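Local coordinates for protein photoreceptor-histidine kinase BphP (Stigmatella aurantiaca DW4/3-1, PDB 6BAF) that probably senses red and far-red light through a bound bilin chromophore and signals through a histidine kinase, at residues V147-I161 with V172-Y184. Numbering follows the deposited sequence.
Sequences VQEVRGLTGFDRAII and VIAEARDARADPY. With BLR (3-[5-[(Z)-(4-ethenyl-3-methyl-5-oxidanylidene-pyrrol-2-ylidene)methyl]-2-[[5-[(Z)-(3-ethenyl-4-methyl-5-oxidanylidene-pyrrol-2-ylidene)methyl]-3-(3-hydroxy-3-oxopropyl)-4-methyl-1H-pyrrol-2-yl]methyl]-4-methyl-1H-pyrrol-3-yl]propanoic acid), chain B.
The antiparallel hairpin of the GAF domain, where Arg158 to Ile160 pair with Glu175 to Arg177, illustrates how one sheet can serve a helix on one face and a chromophore on the other. Ala159 and Ala176 form a hydrogen-bonded pair, each N 2.9 Å from the other's O. On the chromophore face the Arg158 guanidinium lies flat on the Tyr184 ring, centres 4.0 Å apart and planes 20° apart. The Arg158 side chain leaves with CG anti to the backbone N (chi1 178°), and a bend at chi3 turns the guanidinium onto the ring. At its edge NH2 donates to a lone pair of Asp182 O at 2.6 Å; NE is hydrogen-bonded to Thr274 OG1. Glu175 OE2 accepts from Tyr184 N through its syn lone pair (2.9 Å), tethering the loop that carries the ring. Tyr184 CD2 and Ile160 CD1 then meet vinyl carbon CBB of the bilin at 3.4 and 3.9 Å. On the alanine face Val147 CG1 packs on Ala176 CB, though its unusual rotamer makes the exact closeness doubtful. The Arg151 guanidinium lays one face over Asp178 N without bonding it, and NH1 donates to Phe156 O at 2.8 Å. Asp157 OD2 is held by Ser277 and Val276, while OD1 sits over one face of the Arg180 guanidinium, a salt bridge of charge alone. Helix 139-154 packs on the alanine face beside helix 284-300; strand 266-275 flanks strand 158-164.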
loop_
_atom_site.group_PDB
_atom_site.type_symbol
_atom_site.label_atom_id
_atom_site.label_comp_id
_atom_site.label_asym_id
_atom_site.label_seq_id
_atom_site.Cartn_x
_atom_site.Cartn_y
_atom_site.Cartn_z
ATOM N N VAL A 147 11.698 11.795 -6.363
ATOM C CA VAL A 147 12.743 11.329 -7.261
ATOM C C VAL A 147 13.759 10.460 -6.505
ATOM O O VAL A 147 14.171 9.385 -6.982
ATOM C CB VAL A 147 13.292 12.623 -7.915
ATOM C CG1 VAL A 147 14.673 13.097 -7.463
ATOM C CG2 VAL A 147 12.961 12.718 -9.384
ATOM N N GLN A 148 14.109 10.847 -5.270
ATOM C CA GLN A 148 14.949 9.980 -4.438
ATOM C C GLN A 148 14.233 8.677 -4.098
ATOM O O GLN A 148 14.825 7.595 -4.165
ATOM C CB GLN A 148 15.341 10.691 -3.130
ATOM C CG GLN A 148 16.260 11.894 -3.281
ATOM C CD GLN A 148 17.731 11.516 -3.534
ATOM O OE1 GLN A 148 18.061 10.371 -3.922
ATOM N NE2 GLN A 148 18.621 12.509 -3.372
ATOM N N GLU A 149 12.949 8.753 -3.761
ATOM C CA GLU A 149 12.201 7.530 -3.450
ATOM C C GLU A 149 12.099 6.597 -4.661
ATOM O O GLU A 149 12.366 5.384 -4.562
ATOM C CB GLU A 149 10.810 7.919 -2.945
ATOM C CG GLU A 149 10.065 6.790 -2.270
ATOM C CD GLU A 149 10.649 6.458 -0.889
ATOM O OE1 GLU A 149 11.319 7.333 -0.275
ATOM O OE2 GLU A 149 10.437 5.313 -0.426
ATOM N N VAL A 150 11.723 7.138 -5.833
ATOM C CA VAL A 150 11.550 6.263 -7.009
ATOM C C VAL A 150 12.877 5.661 -7.449
ATOM O O VAL A 150 12.942 4.522 -7.914
ATOM C CB VAL A 150 10.893 7.050 -8.162
ATOM C CG1 VAL A 150 10.952 6.209 -9.480
ATOM C CG2 VAL A 150 9.461 7.423 -7.781
ATOM N N ARG A 151 13.952 6.429 -7.378
ATOM C CA ARG A 151 15.243 5.869 -7.759
ATOM C C ARG A 151 15.681 4.784 -6.783
ATOM O O ARG A 151 16.254 3.761 -7.191
ATOM C CB ARG A 151 16.285 6.983 -7.823
ATOM C CG ARG A 151 17.604 6.467 -8.302
ATOM C CD ARG A 151 18.555 7.586 -8.643
ATOM N NE ARG A 151 19.785 7.495 -7.877
ATOM C CZ ARG A 151 20.745 6.613 -8.113
ATOM N NH1 ARG A 151 20.619 5.734 -9.087
ATOM N NH2 ARG A 151 21.834 6.599 -7.368
ATOM N N GLY A 152 15.409 4.981 -5.486
ATOM C CA GLY A 152 15.716 3.936 -4.517
ATOM C C GLY A 152 14.958 2.644 -4.767
ATOM O O GLY A 152 15.540 1.559 -4.747
ATOM N N LEU A 153 13.648 2.736 -5.023
ATOM C CA LEU A 153 12.872 1.511 -5.269
ATOM C C LEU A 153 13.292 0.789 -6.551
ATOM O O LEU A 153 13.310 -0.449 -6.594
ATOM C CB LEU A 153 11.383 1.843 -5.345
ATOM C CG LEU A 153 10.831 2.355 -4.031
ATOM C CD1 LEU A 153 9.445 3.000 -4.231
ATOM C CD2 LEU A 153 10.795 1.190 -3.016
ATOM N N THR A 154 13.584 1.529 -7.631
ATOM C CA THR A 154 13.776 0.893 -8.945
ATOM C C THR A 154 15.233 0.603 -9.247
ATOM O O THR A 154 15.544 -0.269 -10.071
ATOM C CB THR A 154 13.243 1.805 -10.068
ATOM O OG1 THR A 154 14.024 3.014 -10.085
ATOM C CG2 THR A 154 11.793 2.209 -9.825
ATOM N N GLY A 155 16.152 1.348 -8.649
ATOM C CA GLY A 155 17.522 1.186 -9.094
ATOM C C GLY A 155 17.871 1.891 -10.394
ATOM O O GLY A 155 18.943 1.640 -10.949
ATOM N N PHE A 156 17.007 2.757 -10.907
ATOM C CA PHE A 156 17.333 3.470 -12.135
ATOM C C PHE A 156 18.519 4.429 -11.936
ATOM O O PHE A 156 18.647 5.086 -10.898
ATOM C CB PHE A 156 16.092 4.241 -12.612
ATOM C CG PHE A 156 15.242 3.485 -13.625
ATOM C CD1 PHE A 156 15.688 3.304 -14.937
ATOM C CD2 PHE A 156 13.972 2.995 -13.274
ATOM C CE1 PHE A 156 14.881 2.642 -15.920
ATOM C CE2 PHE A 156 13.155 2.337 -14.230
ATOM C CZ PHE A 156 13.624 2.153 -15.558
ATOM N N ASP A 157 19.355 4.549 -12.971
ATOM C CA ASP A 157 20.465 5.504 -12.945
ATOM C C ASP A 157 20.012 6.931 -12.751
ATOM O O ASP A 157 20.753 7.728 -12.164
ATOM C CB ASP A 157 21.277 5.432 -14.242
ATOM C CG ASP A 157 22.066 4.168 -14.337
ATOM O OD1 ASP A 157 22.524 3.731 -13.269
ATOM O OD2 ASP A 157 22.214 3.575 -15.441
ATOM N N ARG A 158 18.835 7.306 -13.262
ATOM C CA ARG A 158 18.394 8.683 -13.148
ATOM C C ARG A 158 16.887 8.716 -12.983
ATOM O O ARG A 158 16.176 7.967 -13.649
ATOM C CB ARG A 158 18.834 9.502 -14.392
ATOM C CG ARG A 158 18.375 11.000 -14.438
ATOM C CD ARG A 158 19.164 11.837 -15.577
ATOM N NE ARG A 158 19.244 10.997 -16.746
ATOM C CZ ARG A 158 20.316 10.749 -17.473
ATOM N NH1 ARG A 158 20.178 9.904 -18.481
ATOM N NH2 ARG A 158 21.481 11.353 -17.243
ATOM N N ALA A 159 16.391 9.610 -12.138
ATOM C CA ALA A 159 14.968 9.857 -12.012
ATOM C C ALA A 159 14.798 11.357 -11.932
ATOM O O ALA A 159 15.475 12.005 -11.129
ATOM C CB ALA A 159 14.353 9.187 -10.761
ATOM N N ILE A 160 13.895 11.918 -12.747
ATOM C CA ILE A 160 13.655 13.349 -12.741
ATOM C C ILE A 160 12.171 13.600 -12.576
ATOM O O ILE A 160 11.339 12.721 -12.823
ATOM C CB ILE A 160 14.181 14.028 -14.032
ATOM C CG1 ILE A 160 13.414 13.500 -15.270
ATOM C CG2 ILE A 160 15.681 13.755 -14.181
ATOM C CD1 ILE A 160 13.534 14.427 -16.552
ATOM N N ILE A 161 11.843 14.808 -12.129
ATOM C CA ILE A 161 10.527 15.391 -12.340
ATOM C C ILE A 161 10.614 16.276 -13.583
ATOM O O ILE A 161 11.427 17.205 -13.644
ATOM C CB ILE A 161 10.046 16.229 -11.146
ATOM C CG1 ILE A 161 9.967 15.409 -9.833
ATOM C CG2 ILE A 161 8.678 16.765 -11.499
ATOM C CD1 ILE A 161 9.107 14.176 -9.936
ATOM N N VAL A 172 13.337 20.093 -16.523
ATOM C CA VAL A 172 13.832 19.165 -15.506
ATOM C C VAL A 172 13.977 19.951 -14.207
ATOM O O VAL A 172 14.979 20.650 -13.994
ATOM C CB VAL A 172 15.146 18.517 -15.911
ATOM C CG1 VAL A 172 15.582 17.523 -14.827
ATOM C CG2 VAL A 172 14.996 17.833 -17.279
ATOM N N ILE A 173 12.969 19.859 -13.337
ATOM C CA ILE A 173 12.972 20.650 -12.104
ATOM C C ILE A 173 13.508 19.893 -10.882
ATOM O O ILE A 173 13.745 20.523 -9.845
ATOM C CB ILE A 173 11.567 21.193 -11.803
ATOM C CG1 ILE A 173 10.626 20.047 -11.388
ATOM C CG2 ILE A 173 11.030 21.997 -12.986
ATOM C CD1 ILE A 173 9.203 20.564 -10.965
ATOM N N ALA A 174 13.704 18.586 -10.956
ATOM C CA ALA A 174 14.340 17.856 -9.858
ATOM C C ALA A 174 14.988 16.613 -10.424
ATOM O O ALA A 174 14.500 16.029 -11.402
ATOM C CB ALA A 174 13.354 17.459 -8.745
ATOM N N GLU A 175 16.103 16.219 -9.830
ATOM C CA GLU A 175 16.824 15.067 -10.346
ATOM C C GLU A 175 17.543 14.321 -9.231
ATOM O O GLU A 175 18.241 14.941 -8.429
ATOM C CB GLU A 175 17.840 15.522 -11.385
ATOM C CG GLU A 175 18.744 14.446 -11.932
ATOM C CD GLU A 175 19.605 15.023 -13.091
ATOM O OE1 GLU A 175 20.201 16.116 -12.906
ATOM O OE2 GLU A 175 19.661 14.420 -14.194
ATOM N N ALA A 176 17.449 12.993 -9.244
ATOM C CA ALA A 176 18.323 12.126 -8.483
ATOM C C ALA A 176 19.015 11.181 -9.438
ATOM O O ALA A 176 18.377 10.619 -10.335
ATOM C CB ALA A 176 17.525 11.339 -7.422
ATOM N N ARG A 177 20.302 10.957 -9.222
ATOM C CA ARG A 177 21.130 10.297 -10.216
ATOM C C ARG A 177 22.300 9.584 -9.564
ATOM O O ARG A 177 22.879 10.079 -8.599
ATOM C CB ARG A 177 21.680 11.310 -11.239
ATOM C CG ARG A 177 21.934 12.693 -10.648
ATOM C CD ARG A 177 22.587 13.691 -11.639
ATOM N NE ARG A 177 23.906 13.211 -11.949
ATOM C CZ ARG A 177 25.046 13.814 -11.633
ATOM N NH1 ARG A 177 25.063 14.996 -11.025
ATOM N NH2 ARG A 177 26.174 13.206 -11.959
ATOM N N ASP A 178 22.629 8.417 -10.100
ATOM C CA ASP A 178 23.966 7.874 -9.972
ATOM C C ASP A 178 24.971 8.857 -10.572
ATOM O O ASP A 178 24.614 9.704 -11.396
ATOM C CB ASP A 178 24.044 6.537 -10.698
ATOM C CG ASP A 178 25.241 5.714 -10.271
ATOM O OD1 ASP A 178 25.178 5.123 -9.161
ATOM O OD2 ASP A 178 26.234 5.658 -11.041
ATOM N N ALA A 179 26.251 8.736 -10.170
ATOM C CA ALA A 179 27.273 9.657 -10.681
ATOM C C ALA A 179 27.669 9.338 -12.121
ATOM O O ALA A 179 28.194 10.210 -12.819
ATOM C CB ALA A 179 28.506 9.646 -9.780
ATOM N N ARG A 180 27.390 8.124 -12.587
ATOM C CA ARG A 180 27.557 7.687 -13.975
ATOM C C ARG A 180 26.615 8.379 -14.978
ATOM O O ARG A 180 26.829 8.287 -16.200
ATOM C CB ARG A 180 27.360 6.161 -13.990
ATOM C CG ARG A 180 26.536 5.582 -15.137
ATOM C CD ARG A 180 26.402 4.073 -14.976
ATOM N NE ARG A 180 25.961 3.801 -13.614
ATOM C CZ ARG A 180 25.799 2.579 -13.103
ATOM N NH1 ARG A 180 26.053 1.507 -13.858
ATOM N NH2 ARG A 180 25.395 2.436 -11.837
ATOM N N ALA A 181 25.576 9.052 -14.511
ATOM C CA ALA A 181 24.587 9.652 -15.389
ATOM C C ALA A 181 24.818 11.154 -15.412
ATOM O O ALA A 181 24.917 11.785 -14.347
ATOM C CB ALA A 181 23.167 9.317 -14.916
ATOM N N ASP A 182 24.922 11.716 -16.621
ATOM C CA ASP A 182 25.024 13.163 -16.773
ATOM C C ASP A 182 23.838 13.857 -16.113
ATOM O O ASP A 182 22.716 13.337 -16.123
ATOM C CB ASP A 182 25.056 13.562 -18.244
ATOM C CG ASP A 182 26.189 12.902 -19.019
ATOM O OD1 ASP A 182 27.208 12.527 -18.410
ATOM O OD2 ASP A 182 26.047 12.764 -20.257
ATOM N N PRO A 183 24.053 15.061 -15.573
ATOM C CA PRO A 183 22.969 15.827 -14.934
ATOM C C PRO A 183 22.137 16.583 -15.959
ATOM O O PRO A 183 22.657 17.448 -16.671
ATOM C CB PRO A 183 23.724 16.802 -14.019
ATOM C CG PRO A 183 25.041 17.018 -14.760
ATOM C CD PRO A 183 25.374 15.692 -15.391
ATOM N N TYR A 184 20.824 16.319 -15.983
ATOM C CA TYR A 184 19.908 17.082 -16.822
ATOM C C TYR A 184 19.178 18.162 -16.042
ATOM O O TYR A 184 18.355 18.890 -16.619
ATOM C CB TYR A 184 18.893 16.146 -17.469
ATOM C CG TYR A 184 19.491 15.157 -18.431
ATOM C CD1 TYR A 184 20.747 15.364 -19.007
ATOM C CD2 TYR A 184 18.800 14.013 -18.770
ATOM C CE1 TYR A 184 21.278 14.447 -19.909
ATOM C CE2 TYR A 184 19.329 13.095 -19.663
ATOM C CZ TYR A 184 20.561 13.321 -20.236
ATOM O OH TYR A 184 21.071 12.387 -21.124
HETATM C CHA BLR B . 7.666 9.682 -25.547
HETATM N NA BLR B . 9.545 11.240 -24.867
HETATM C C1A BLR B . 8.621 10.315 -24.569
HETATM C C2A BLR B . 8.654 10.015 -23.203
HETATM C C3A BLR B . 9.603 10.792 -22.644
HETATM C C4A BLR B . 10.162 11.539 -23.692
HETATM C CMA BLR B . 9.960 10.810 -21.128
HETATM C CAA BLR B . 7.742 9.001 -22.509
HETATM C CBA BLR B . 8.239 7.540 -22.659
HETATM C CGA BLR B . 9.411 7.235 -21.714
HETATM O O1A BLR B . 9.202 7.370 -20.473
HETATM O O2A BLR B . 10.573 6.862 -22.136
HETATM C CHB BLR B . 11.250 12.590 -23.672
HETATM N NB BLR B . 12.886 11.552 -22.063
HETATM C C1B BLR B . 12.223 12.686 -22.812
HETATM C C2B BLR B . 12.925 13.927 -22.405
HETATM C C3B BLR B . 13.937 13.649 -21.470
HETATM C C4B BLR B . 13.976 12.185 -21.198
HETATM C CMB BLR B . 12.608 15.344 -22.895
HETATM O OB BLR B . 14.700 11.587 -20.484
HETATM C CAB BLR B . 14.808 14.749 -20.841
HETATM C CBB BLR B . 15.651 14.495 -19.867
HETATM N NC BLR B . 10.392 12.425 -29.486
HETATM C C1C BLR B . 11.358 13.420 -30.105
HETATM C C2C BLR B . 10.831 13.687 -31.477
HETATM C C3C BLR B . 9.635 12.966 -31.731
HETATM C C4C BLR B . 9.313 12.149 -30.519
HETATM C CMC BLR B . 11.514 14.646 -32.429
HETATM O OC BLR B . 12.335 13.877 -29.618
HETATM C CAC BLR B . 8.816 12.997 -33.036
HETATM C CBC BLR B . 8.392 14.151 -33.581
HETATM C CHD BLR B . 8.295 11.355 -30.391
HETATM N ND BLR B . 8.404 10.856 -27.735
HETATM C C1D BLR B . 7.880 10.677 -29.108
HETATM C C2D BLR B . 6.822 9.682 -29.135
HETATM C C3D BLR B . 6.633 9.232 -27.761
HETATM C C4D BLR B . 7.591 9.952 -26.847
HETATM C CMD BLR B . 6.050 9.238 -30.385
HETATM C CAD BLR B . 5.644 8.181 -27.303
HETATM C CBD BLR B . 6.375 6.854 -27.176
HETATM C CGD BLR B . 5.229 5.909 -26.868
HETATM O O1D BLR B . 4.556 6.076 -25.795
HETATM O O2D BLR B . 4.915 5.036 -27.734
HETATM O O HOH W 1 21.692 9.618 -20.489
#